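Local coordinates for protein xylan esterase 1 (Thermoanaerobacterium sp. 'JW/SL YS485', PDB 3FCY) that probably hydrolyses carboxylic esters, removing acetyl groups from xylan and related acetylated substrates as a carbohydrate esterase of family CE7, at residues S229-L234 and H327-G332. Residues are numbered along the deposited sequence; the frame is centred on the assembly and turned at random.
Sequences SEYPFL and HEPMRG
A T-shaped aromatic contact joins Tyr-231, just past the end of strand 226-230, to His-327, the predicted charge-relay histidine of this alpha/beta-hydrolase fold, on the loop leading from strand 317-322 to helix 333-342. The tyrosine presents its edge to the imidazole face: CD1 of Tyr-231 lies 3.4 Å from CE1 of His-327, with the ring planes at 70°. The imidazole is fixed at both nitrogens, ND1 hydrogen-bonded to Asp-298 and NE2 to Ser-208, as expected of a catalytic triad, so the tyrosine packs against a ring already held by its polar partners. With CG tucked into the gap flanked by backbone N and C (chi1 41°), the Tyr-231 ring reaches over the loop backbone; there Glu-328 N sits above one face and Glu-328 O comes within 3.3 Å of Tyr-231 CE2. The kinked thioether chain of Met-330 brings CE obliquely to 3.5 Å from Tyr-231 CD2. Cut back to an alanine here, the side chain would probably no longer back the imidazole face or meet the Met-330 methyl, opening a gap between strand end and loop. At the edge of the tyrosine ring, in its plane, one water bridges the segments, donating to Glu-230 OE1 and accepting from Met-330 N, 2.8 Å from each.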
# COMPACT_ATOMS: atom_id res chain seq x y z
N SER A 229 -0.31 26.04 19.74
CA SER A 229 0.43 25.42 18.65
C SER A 229 0.24 23.90 18.67
O SER A 229 0.78 23.20 19.54
CB SER A 229 1.92 25.77 18.78
OG SER A 229 2.66 25.28 17.68
N GLU A 230 -0.53 23.41 17.71
CA GLU A 230 -0.82 21.99 17.60
C GLU A 230 0.13 21.28 16.64
O GLU A 230 0.20 21.64 15.46
CB GLU A 230 -2.27 21.81 17.16
CG GLU A 230 -3.25 22.39 18.16
CD GLU A 230 -4.69 22.31 17.70
OE1 GLU A 230 -5.15 21.21 17.35
OE2 GLU A 230 -5.37 23.36 17.72
N TYR A 231 0.83 20.28 17.15
CA TYR A 231 1.80 19.51 16.35
C TYR A 231 2.43 20.39 15.27
O TYR A 231 2.25 20.16 14.08
CB TYR A 231 1.14 18.26 15.74
CG TYR A 231 -0.26 18.44 15.18
CD1 TYR A 231 -0.48 18.52 13.80
CD2 TYR A 231 -1.37 18.45 16.02
CE1 TYR A 231 -1.78 18.60 13.28
CE2 TYR A 231 -2.67 18.53 15.51
CZ TYR A 231 -2.87 18.60 14.14
OH TYR A 231 -4.15 18.66 13.65
N PRO A 232 3.20 21.41 15.70
CA PRO A 232 3.87 22.35 14.80
C PRO A 232 4.80 21.77 13.74
O PRO A 232 5.54 20.82 13.97
CB PRO A 232 4.61 23.28 15.77
CG PRO A 232 4.90 22.39 16.95
CD PRO A 232 3.60 21.64 17.10
N PHE A 233 4.71 22.38 12.56
CA PHE A 233 5.49 22.04 11.38
C PHE A 233 6.53 23.17 11.30
O PHE A 233 6.36 24.19 11.98
CB PHE A 233 4.55 22.06 10.17
CG PHE A 233 5.20 21.76 8.84
CD1 PHE A 233 5.87 20.56 8.63
CD2 PHE A 233 5.06 22.65 7.77
CE1 PHE A 233 6.38 20.24 7.37
CE2 PHE A 233 5.56 22.34 6.51
CZ PHE A 233 6.23 21.13 6.31
N LEU A 234 7.58 22.99 10.51
CA LEU A 234 8.62 24.01 10.33
C LEU A 234 9.57 24.13 11.52
O LEU A 234 10.03 25.22 11.86
CB LEU A 234 7.99 25.38 10.07
CG LEU A 234 7.01 25.50 8.89
CD1 LEU A 234 6.44 26.92 8.87
CD2 LEU A 234 7.72 25.18 7.58
N HIS A 327 -0.53 12.85 13.14
CA HIS A 327 -0.68 14.21 12.64
C HIS A 327 -2.17 14.44 12.41
O HIS A 327 -2.65 14.39 11.28
CB HIS A 327 0.07 14.36 11.32
CG HIS A 327 0.45 15.77 11.00
ND1 HIS A 327 1.39 16.47 11.72
CD2 HIS A 327 0.02 16.61 10.02
CE1 HIS A 327 1.53 17.67 11.20
NE2 HIS A 327 0.71 17.78 10.17
N GLU A 328 -2.90 14.73 13.48
CA GLU A 328 -4.34 14.88 13.39
C GLU A 328 -4.90 15.56 14.63
O GLU A 328 -4.23 15.64 15.66
CB GLU A 328 -4.95 13.48 13.31
CG GLU A 328 -4.66 12.70 14.60
CD GLU A 328 -5.10 11.25 14.56
OE1 GLU A 328 -6.28 10.98 14.22
OE2 GLU A 328 -4.27 10.37 14.87
N PRO A 329 -6.14 16.06 14.55
CA PRO A 329 -6.77 16.72 15.70
C PRO A 329 -6.86 15.70 16.84
O PRO A 329 -7.22 14.54 16.62
CB PRO A 329 -8.14 17.11 15.17
CG PRO A 329 -7.90 17.33 13.71
CD PRO A 329 -7.00 16.17 13.36
N MET A 330 -6.54 16.12 18.05
CA MET A 330 -6.59 15.21 19.20
C MET A 330 -7.83 15.46 20.05
O MET A 330 -8.04 16.57 20.54
CB MET A 330 -5.30 15.36 20.02
CG MET A 330 -4.09 14.76 19.30
SD MET A 330 -2.59 15.75 19.43
CE MET A 330 -1.82 15.43 17.82
N ARG A 331 -8.64 14.42 20.22
CA ARG A 331 -9.88 14.54 20.98
C ARG A 331 -9.72 15.22 22.33
O ARG A 331 -8.86 14.86 23.14
CB ARG A 331 -10.53 13.16 21.17
CG ARG A 331 -11.14 12.57 19.89
CD ARG A 331 -11.83 11.24 20.17
NE ARG A 331 -12.21 10.53 18.95
CZ ARG A 331 -13.21 10.88 18.15
NH1 ARG A 331 -13.95 11.94 18.42
NH2 ARG A 331 -13.47 10.15 17.07
N GLY A 332 -10.55 16.24 22.54
CA GLY A 332 -10.51 16.98 23.78
C GLY A 332 -9.62 18.21 23.76
O GLY A 332 -9.89 19.18 24.47
O HOH W 1 -5.29 18.63 18.43